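Local coordinates for NAD-dependent L-serine dehydrogenase (Pseudomonas aeruginosa, PDB 3OBB), which oxidises L-serine and methyl-L-serine with NAD(+) as a homotetramer, turning L-serine into aminoacetaldehyde and CO2, with low activity toward beta-hydroxyisobutyrate, at residues Q5-G10 / R54-G59; M118-V123 / A168-K173; L135-G140 / R158-A163. All coordinates share one frame; numbering follows the deposited sequence.

Contact 1: Q5-G10 / R54-G59; sequences QIAFIG and RDAVQG
Ala7 of strand 5-9 sets its methyl group against helix 53-57 at Ala56 and Val57. Its CB meets backbone and side chain together: Ala56 C lies 3.6 Å from Ala7 CB, and the two methyl carbons, Ala7 CB and Ala56 CB, are 4.0 Å apart. The small methyls of Ala7 and Ala56 let the backbones come close; the nearest CA pair there, Ala7 and Val57, is 5.3 Å apart. Farther along the strand, Ile9 and Val57 run aslant to each other and touch through one branch each, Ile9 CD1 lying 3.9 Å from Val57 CG1. Val57 CG1 stands anti to its own carbonyl carbon (chi1 -42°), which turns this methyl to the strand, where Ala7 CB also borders it. At the other end Gln5 uses its aliphatic part: CG lies 3.8 Å from Gly59 O, just beyond the helix. Its CG is anti to the backbone N (chi1 -179°), and the bend at chi2 (71°) brings NE2 toward its own strand, within a weak hydrogen bond of Ile6 O.

Gln5, Ala7 and Ile9 direct their CB atoms toward residues 54-59, whereas Ile6 and Phe8 point to the other face of the sheet, where Phe8 packs on helix 15-24. Strand 62-65 runs beside strand 5-9, and its Val63 touches both Ile9 and Val57. Strand 5-9 leads into Gly10, the first glycine of a Rossmann-type GxGxxG sequence, and all of 5-10 belongs to the NAD(+)-binding region. No hydrogen bond joins the two segments, so van der Waals contact, chiefly between small aliphatic groups, holds the helix against this face of the nucleotide-binding sheet.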
loop_
_atom_site.group_PDB
_atom_site.type_symbol
_atom_site.label_atom_id
_atom_site.label_comp_id
_atom_site.label_asym_id
_atom_site.label_seq_id
_atom_site.Cartn_x
_atom_site.Cartn_y
_atom_site.Cartn_z
ATOM N N GLN A 5 40.970 -19.087 -21.820
ATOM C CA GLN A 5 40.180 -20.162 -21.230
ATOM C C GLN A 5 39.178 -19.624 -20.189
ATOM O O GLN A 5 39.572 -19.103 -19.136
ATOM C CB GLN A 5 41.092 -21.216 -20.606
ATOM C CG GLN A 5 40.360 -22.397 -19.978
ATOM C CD GLN A 5 39.724 -23.314 -21.007
ATOM O OE1 GLN A 5 40.401 -23.887 -21.867
ATOM N NE2 GLN A 5 38.413 -23.461 -20.921
ATOM N N ILE A 6 37.887 -19.764 -20.493
ATOM C CA ILE A 6 36.807 -19.354 -19.589
ATOM C C ILE A 6 36.194 -20.567 -18.879
ATOM O O ILE A 6 35.959 -21.596 -19.505
ATOM C CB ILE A 6 35.697 -18.581 -20.349
ATOM C CG1 ILE A 6 36.117 -17.145 -20.675
ATOM C CG2 ILE A 6 34.434 -18.476 -19.508
ATOM C CD1 ILE A 6 37.288 -16.991 -21.637
ATOM N N ALA A 7 35.966 -20.460 -17.573
ATOM C CA ALA A 7 35.108 -21.414 -16.890
ATOM C C ALA A 7 33.727 -20.763 -16.704
ATOM O O ALA A 7 33.644 -19.617 -16.264
ATOM C CB ALA A 7 35.705 -21.839 -15.560
ATOM N N PHE A 8 32.657 -21.465 -17.087
ATOM C CA PHE A 8 31.292 -20.936 -16.962
ATOM C C PHE A 8 30.498 -21.861 -16.040
ATOM O O PHE A 8 30.276 -23.043 -16.342
ATOM C CB PHE A 8 30.607 -20.786 -18.335
ATOM C CG PHE A 8 29.554 -19.706 -18.394
ATOM C CD1 PHE A 8 28.319 -19.860 -17.764
ATOM C CD2 PHE A 8 29.785 -18.543 -19.111
ATOM C CE1 PHE A 8 27.353 -18.861 -17.823
ATOM C CE2 PHE A 8 28.806 -17.536 -19.205
ATOM C CZ PHE A 8 27.593 -17.689 -18.556
ATOM N N ILE A 9 30.101 -21.321 -14.897
ATOM C CA ILE A 9 29.352 -22.088 -13.918
ATOM C C ILE A 9 27.892 -21.602 -13.939
ATOM O O ILE A 9 27.603 -20.426 -13.689
ATOM C CB ILE A 9 30.021 -22.008 -12.504
ATOM C CG1 ILE A 9 31.400 -22.695 -12.531
ATOM C CG2 ILE A 9 29.179 -22.675 -11.435
ATOM C CD1 ILE A 9 32.559 -21.733 -12.433
ATOM N N GLY A 10 26.983 -22.511 -14.287
ATOM C CA GLY A 10 25.562 -22.195 -14.303
ATOM C C GLY A 10 25.093 -22.078 -15.730
ATOM O O GLY A 10 25.401 -21.095 -16.414
ATOM N N ARG A 54 34.695 -26.557 -9.128
ATOM C CA ARG A 54 36.118 -26.514 -8.831
ATOM C C ARG A 54 36.970 -26.975 -10.021
ATOM O O ARG A 54 37.899 -26.250 -10.426
ATOM C CB ARG A 54 36.465 -27.272 -7.540
ATOM C CG ARG A 54 35.418 -28.277 -7.083
ATOM C CD ARG A 54 36.053 -29.439 -6.261
ATOM N NE ARG A 54 35.491 -30.725 -6.704
ATOM C CZ ARG A 54 34.260 -31.167 -6.344
ATOM N NH1 ARG A 54 33.444 -30.452 -5.493
ATOM N NH2 ARG A 54 33.839 -32.338 -6.832
ATOM N N ASP A 55 36.635 -28.147 -10.609
ATOM C CA ASP A 55 37.394 -28.668 -11.757
ATOM C C ASP A 55 37.495 -27.683 -12.921
ATOM O O ASP A 55 38.564 -27.590 -13.569
ATOM C CB ASP A 55 36.818 -29.997 -12.244
ATOM C CG ASP A 55 37.575 -30.563 -13.460
ATOM O OD1 ASP A 55 38.760 -30.957 -13.314
ATOM O OD2 ASP A 55 36.972 -30.610 -14.565
ATOM N N ALA A 56 36.388 -26.952 -13.152
ATOM C CA ALA A 56 36.215 -26.036 -14.288
ATOM C C ALA A 56 37.223 -24.893 -14.273
ATOM O O ALA A 56 37.983 -24.687 -15.262
ATOM C CB ALA A 56 34.788 -25.482 -14.307
ATOM N N VAL A 57 37.219 -24.162 -13.130
ATOM C CA VAL A 57 38.135 -23.039 -12.904
ATOM C C VAL A 57 39.615 -23.459 -12.923
ATOM O O VAL A 57 40.493 -22.611 -13.030
ATOM C CB VAL A 57 37.812 -22.296 -11.568
ATOM C CG1 VAL A 57 36.287 -22.129 -11.389
ATOM C CG2 VAL A 57 38.431 -23.021 -10.359
ATOM N N GLN A 58 39.891 -24.761 -12.848
ATOM C CA GLN A 58 41.276 -25.236 -12.772
ATOM C C GLN A 58 42.092 -25.210 -14.081
ATOM O O GLN A 58 43.016 -25.993 -14.239
ATOM C CB GLN A 58 41.360 -26.607 -12.071
ATOM C CG GLN A 58 41.057 -26.600 -10.551
ATOM C CD GLN A 58 42.036 -25.769 -9.712
ATOM O OE1 GLN A 58 42.995 -26.305 -9.142
ATOM N NE2 GLN A 58 41.781 -24.457 -9.611
ATOM N N GLY A 59 41.769 -24.315 -15.006
ATOM C CA GLY A 59 42.706 -23.957 -16.081
ATOM C C GLY A 59 42.507 -22.531 -16.578
ATOM O O GLY A 59 43.243 -22.062 -17.458
#

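Contact 2: M118-V123 / A168-K173; sequences MLDAPV and AGQVAK
Lys173, the active-site lysine, reaches out from the first turns of its helix to Val123 O, with NZ 2.7 Å from that oxygen. NZ also hydrogen bonds Thr98 OG1, a residue of the NAD(+) site, so two hydrogen bonds position NZ. The second polar link is made by Asp120, whose OD2 accepts from Gln170 N at 3.0 Å, nearly in line with its C-O bond, and weakly from Gly169 N. The partner oxygen, OD1, is held by His108 and Gly167 N. A carboxylate among amides at a helix N-terminus probably gains from the helix dipole.

Between these polar ends sits Pro122. Its CG lies 3.3 Å from Gly169 O, and its CB and CG border Lys173 CB. The Gln170 side chain bends at chi2 (-60°) and lays its amide across the proline, NE2 being 3.5 Å from Pro122 CD; Ser97 O takes the NE2 hydrogen bond and Ile99 N gives one to OE1.

Strand 117-124 is flanked in the sheet by strands 92-95 and 135-140. The first turns of helix 168-196, residues 168-173, run almost parallel to residues 118-120, beside helix 101-112 and Leu199 of the second subunit.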
loop_
_atom_site.group_PDB
_atom_site.type_symbol
_atom_site.label_atom_id
_atom_site.label_comp_id
_atom_site.label_asym_id
_atom_site.label_seq_id
_atom_site.Cartn_x
_atom_site.Cartn_y
_atom_site.Cartn_z
HETATM N N MSE A 118 37.520 -9.143 -9.249
HETATM C CA MSE A 118 36.126 -9.556 -9.355
HETATM C C MSE A 118 35.184 -8.401 -9.694
HETATM O O MSE A 118 35.362 -7.279 -9.228
HETATM C CB MSE A 118 35.649 -10.241 -8.068
HETATM C CG MSE A 118 34.120 -10.461 -8.035
HETATM SE SE MSE A 118 33.500 -11.384 -6.440
HETATM C CE MSE A 118 34.111 -13.158 -6.876
ATOM N N LEU A 119 34.188 -8.698 -10.521
ATOM C CA LEU A 119 33.089 -7.783 -10.804
ATOM C C LEU A 119 31.767 -8.457 -10.446
ATOM O O LEU A 119 31.603 -9.672 -10.645
ATOM C CB LEU A 119 33.077 -7.424 -12.294
ATOM C CG LEU A 119 34.289 -6.721 -12.891
ATOM C CD1 LEU A 119 34.090 -6.583 -14.384
ATOM C CD2 LEU A 119 34.537 -5.354 -12.212
ATOM N N ASP A 120 30.830 -7.685 -9.911
ATOM C CA ASP A 120 29.425 -8.103 -9.930
ATOM C C ASP A 120 28.806 -7.485 -11.186
ATOM O O ASP A 120 28.865 -6.277 -11.395
ATOM C CB ASP A 120 28.659 -7.761 -8.622
ATOM C CG ASP A 120 28.723 -6.267 -8.241
ATOM O OD1 ASP A 120 29.750 -5.773 -7.731
ATOM O OD2 ASP A 120 27.714 -5.580 -8.417
ATOM N N ALA A 121 28.261 -8.322 -12.046
ATOM C CA ALA A 121 27.755 -7.856 -13.308
ATOM C C ALA A 121 26.436 -8.565 -13.662
ATOM O O ALA A 121 26.360 -9.304 -14.676
ATOM C CB ALA A 121 28.797 -8.035 -14.402
ATOM N N PRO A 122 25.409 -8.361 -12.817
ATOM C CA PRO A 122 24.071 -8.879 -13.045
ATOM C C PRO A 122 23.537 -8.312 -14.317
ATOM O O PRO A 122 23.960 -7.235 -14.794
ATOM C CB PRO A 122 23.262 -8.297 -11.892
ATOM C CG PRO A 122 24.081 -7.063 -11.480
ATOM C CD PRO A 122 25.453 -7.590 -11.567
ATOM N N VAL A 123 22.549 -9.004 -14.827
ATOM C CA VAL A 123 22.209 -8.834 -16.193
ATOM C C VAL A 123 20.720 -8.518 -16.301
ATOM O O VAL A 123 19.915 -8.886 -15.417
ATOM C CB VAL A 123 22.737 -10.090 -16.945
ATOM C CG1 VAL A 123 21.716 -11.161 -17.013
ATOM C CG2 VAL A 123 23.293 -9.717 -18.274
ATOM N N ALA A 168 27.781 -2.481 -6.562
ATOM C CA ALA A 168 26.951 -1.432 -7.195
ATOM C C ALA A 168 26.157 -1.953 -8.375
ATOM O O ALA A 168 25.088 -1.413 -8.700
ATOM C CB ALA A 168 27.800 -0.278 -7.630
ATOM N N GLY A 169 26.657 -3.020 -9.011
ATOM C CA GLY A 169 25.913 -3.646 -10.093
ATOM C C GLY A 169 24.649 -4.246 -9.513
ATOM O O GLY A 169 23.568 -4.079 -10.068
ATOM N N GLN A 170 24.764 -4.946 -8.384
ATOM C CA GLN A 170 23.558 -5.510 -7.760
ATOM C C GLN A 170 22.642 -4.415 -7.313
ATOM O O GLN A 170 21.444 -4.598 -7.365
ATOM C CB GLN A 170 23.871 -6.432 -6.580
ATOM C CG GLN A 170 24.769 -7.633 -6.913
ATOM C CD GLN A 170 24.188 -8.576 -7.961
ATOM O OE1 GLN A 170 22.984 -8.574 -8.225
ATOM N NE2 GLN A 170 25.044 -9.399 -8.543
ATOM N N VAL A 171 23.175 -3.281 -6.835
ATOM C CA VAL A 171 22.303 -2.229 -6.323
ATOM C C VAL A 171 21.482 -1.690 -7.492
ATOM O O VAL A 171 20.265 -1.543 -7.377
ATOM C CB VAL A 171 23.088 -1.067 -5.560
ATOM C CG1 VAL A 171 22.146 -0.002 -5.091
ATOM C CG2 VAL A 171 23.867 -1.620 -4.333
ATOM N N ALA A 172 22.150 -1.414 -8.627
ATOM C CA ALA A 172 21.477 -0.819 -9.783
ATOM C C ALA A 172 20.389 -1.786 -10.268
ATOM O O ALA A 172 19.256 -1.358 -10.563
ATOM C CB ALA A 172 22.515 -0.478 -10.908
ATOM N N LYS A 173 20.726 -3.079 -10.274
ATOM C CA LYS A 173 19.852 -4.162 -10.746
ATOM C C LYS A 173 18.572 -4.282 -9.923
ATOM O O LYS A 173 17.476 -4.397 -10.475
ATOM C CB LYS A 173 20.597 -5.521 -10.757
ATOM C CG LYS A 173 19.726 -6.733 -11.187
ATOM C CD LYS A 173 19.183 -6.575 -12.614
ATOM C CE LYS A 173 18.179 -7.668 -12.980
ATOM N NZ LYS A 173 18.784 -9.048 -13.006
#

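Contact 3: L135-G140 / R158-A163; sequences LTFMVG and RNIFHA
Leu135 O and Arg158 N open a parallel ladder, 2.8 Å apart, which continues through Phe137 N to Asn159 O, Phe161 N to Phe137 O, Val139 N to Phe161 O and Ala163 N to Val139 O, the two strand axes diverging by 25°. Val139 O has a second donor: His162 ND1 lies 3.3 Å from it, in the plane of the imidazole but well above the carbonyl plane, on the face opposite to Ala163 N. With CG anti to its backbone N (chi1 -167°), His162 brings its ring back to this oxygen.

Phe161 meets Thr136 at its ring edge, where Thr136 OG1 lies in the ring plane, 3.8 Å from Phe161 CD1. This buried hydroxyl has no polar partner in the model. Thr136 CB packs 3.8 Å from Asn159 CB, and Thr136 CA makes a CA-H...O contact with Asn159 O. On the face bearing Phe137 and Val139, Ile160 CG2 touches Val139 CG2 at 4.3 Å and lies near Phe137 CB.

The strands belong to a beta-alpha-beta unit whose connecting helix, 143-156, covers that face: Phe153 meets the Phe137 ring and Ile160. Met138 (selenomethionine) packs instead on Ala172 and Lys173 of helix 168-196 and, with Phe161, on Ile207 of the second subunit. Strand 117-124 runs antiparallel along the far side of strand 135-140.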
loop_
_atom_site.group_PDB
_atom_site.type_symbol
_atom_site.label_atom_id
_atom_site.label_comp_id
_atom_site.label_asym_id
_atom_site.label_seq_id
_atom_site.Cartn_x
_atom_site.Cartn_y
_atom_site.Cartn_z
ATOM N N LEU A 135 22.146 -8.316 -23.998
ATOM C CA LEU A 135 21.935 -8.097 -22.575
ATOM C C LEU A 135 22.522 -6.777 -22.096
ATOM O O LEU A 135 23.514 -6.300 -22.619
ATOM C CB LEU A 135 22.603 -9.232 -21.782
ATOM C CG LEU A 135 21.989 -10.614 -21.860
ATOM C CD1 LEU A 135 22.877 -11.597 -21.075
ATOM C CD2 LEU A 135 20.550 -10.585 -21.335
ATOM N N THR A 136 21.931 -6.182 -21.086
ATOM C CA THR A 136 22.675 -5.104 -20.422
ATOM C C THR A 136 23.358 -5.630 -19.171
ATOM O O THR A 136 22.815 -6.450 -18.452
ATOM C CB THR A 136 21.912 -3.731 -20.282
ATOM O OG1 THR A 136 22.038 -3.170 -18.942
ATOM C CG2 THR A 136 20.510 -3.847 -20.703
ATOM N N PHE A 137 24.592 -5.208 -18.981
ATOM C CA PHE A 137 25.290 -5.562 -17.786
ATOM C C PHE A 137 25.334 -4.360 -16.909
ATOM O O PHE A 137 25.546 -3.246 -17.390
ATOM C CB PHE A 137 26.705 -6.035 -18.114
ATOM C CG PHE A 137 26.750 -7.372 -18.786
ATOM C CD1 PHE A 137 26.659 -7.472 -20.177
ATOM C CD2 PHE A 137 26.878 -8.542 -18.029
ATOM C CE1 PHE A 137 26.728 -8.698 -20.814
ATOM C CE2 PHE A 137 26.941 -9.785 -18.645
ATOM C CZ PHE A 137 26.876 -9.873 -20.052
HETATM N N MSE A 138 25.161 -4.592 -15.615
HETATM C CA MSE A 138 25.281 -3.536 -14.608
HETATM C C MSE A 138 26.388 -3.937 -13.646
HETATM O O MSE A 138 26.283 -4.913 -12.910
HETATM C CB MSE A 138 23.962 -3.337 -13.880
HETATM C CG MSE A 138 22.839 -2.975 -14.821
HETATM SE SE MSE A 138 21.127 -2.948 -13.912
HETATM C CE MSE A 138 19.960 -2.536 -15.413
ATOM N N VAL A 139 27.464 -3.172 -13.680
ATOM C CA VAL A 139 28.748 -3.672 -13.207
ATOM C C VAL A 139 29.249 -2.884 -12.008
ATOM O O VAL A 139 29.381 -1.663 -12.088
ATOM C CB VAL A 139 29.772 -3.595 -14.352
ATOM C CG1 VAL A 139 31.155 -4.011 -13.901
ATOM C CG2 VAL A 139 29.299 -4.456 -15.514
ATOM N N GLY A 140 29.519 -3.575 -10.907
ATOM C CA GLY A 140 30.242 -2.996 -9.786
ATOM C C GLY A 140 31.654 -3.551 -9.688
ATOM O O GLY A 140 31.877 -4.719 -9.998
ATOM N N ARG A 158 25.109 -5.846 -24.823
ATOM C CA ARG A 158 25.163 -4.629 -25.610
ATOM C C ARG A 158 25.430 -3.408 -24.743
ATOM O O ARG A 158 26.504 -2.830 -24.853
ATOM C CB ARG A 158 23.939 -4.477 -26.512
ATOM C CG ARG A 158 23.823 -3.094 -27.192
ATOM C CD ARG A 158 23.136 -3.184 -28.562
ATOM N NE ARG A 158 21.701 -3.454 -28.467
ATOM C CZ ARG A 158 20.981 -4.038 -29.425
ATOM N NH1 ARG A 158 19.683 -4.255 -29.234
ATOM N NH2 ARG A 158 21.554 -4.406 -30.571
ATOM N N ASN A 159 24.494 -2.996 -23.895
ATOM C CA ASN A 159 24.798 -1.878 -23.003
ATOM C C ASN A 159 25.602 -2.343 -21.810
ATOM O O ASN A 159 25.209 -3.282 -21.123
ATOM C CB ASN A 159 23.537 -1.179 -22.507
ATOM C CG ASN A 159 22.873 -0.366 -23.580
ATOM O OD1 ASN A 159 23.494 -0.044 -24.601
ATOM N ND2 ASN A 159 21.596 -0.030 -23.367
ATOM N N ILE A 160 26.713 -1.669 -21.552
ATOM C CA ILE A 160 27.541 -2.033 -20.416
ATOM C C ILE A 160 27.717 -0.819 -19.534
ATOM O O ILE A 160 28.391 0.148 -19.898
ATOM C CB ILE A 160 28.903 -2.703 -20.838
ATOM C CG1 ILE A 160 28.641 -3.893 -21.769
ATOM C CG2 ILE A 160 29.664 -3.188 -19.623
ATOM C CD1 ILE A 160 29.642 -4.048 -22.827
ATOM N N PHE A 161 27.090 -0.870 -18.368
ATOM C CA PHE A 161 27.170 0.231 -17.446
ATOM C C PHE A 161 28.065 -0.092 -16.277
ATOM O O PHE A 161 27.947 -1.174 -15.696
ATOM C CB PHE A 161 25.771 0.591 -16.930
ATOM C CG PHE A 161 24.835 1.038 -18.003
ATOM C CD1 PHE A 161 23.869 0.167 -18.509
ATOM C CD2 PHE A 161 24.899 2.331 -18.509
ATOM C CE1 PHE A 161 22.974 0.581 -19.480
ATOM C CE2 PHE A 161 24.020 2.745 -19.515
ATOM C CZ PHE A 161 23.057 1.858 -20.003
ATOM N N HIS A 162 28.968 0.838 -15.954
ATOM C CA HIS A 162 29.737 0.785 -14.718
ATOM C C HIS A 162 28.910 1.520 -13.685
ATOM O O HIS A 162 28.874 2.748 -13.680
ATOM C CB HIS A 162 31.088 1.484 -14.913
ATOM C CG HIS A 162 32.079 1.229 -13.817
ATOM N ND1 HIS A 162 31.907 0.250 -12.860
ATOM C CD2 HIS A 162 33.284 1.791 -13.565
ATOM C CE1 HIS A 162 32.946 0.247 -12.044
ATOM N NE2 HIS A 162 33.799 1.166 -12.456
ATOM N N ALA A 163 28.196 0.753 -12.860
ATOM C CA ALA A 163 27.256 1.297 -11.912
ATOM C C ALA A 163 27.954 1.944 -10.706
ATOM O O ALA A 163 27.408 2.862 -10.091
ATOM C CB ALA A 163 26.296 0.224 -11.467
#

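All three contacts reach one mixed sheet. Contact 1, at strand 5-9 before the glycine-rich NAD(+)-binding turn, is centred about 21 Å from the centre of contact 2 and 23 Å from that of contact 3 and touches neither. Contacts 2 and 3 adjoin: strands 117-124 and 135-140 are neighbours, probably hydrogen-bonded through Asp120 O to Gly140 N and Pro122 O to Met138 N, and strand 159-164 leads into helix 168-196. Contacts 1 and 2 are buried strand-helix contacts, the first mostly aliphatic without a cross-segment hydrogen bond, the second polar around the catalytic lysine. Contact 3, only partly buried, is a backbone ladder at the sheet's outer strand; contacts 2 and 3 meet the second subunit, contact 1 no other chain.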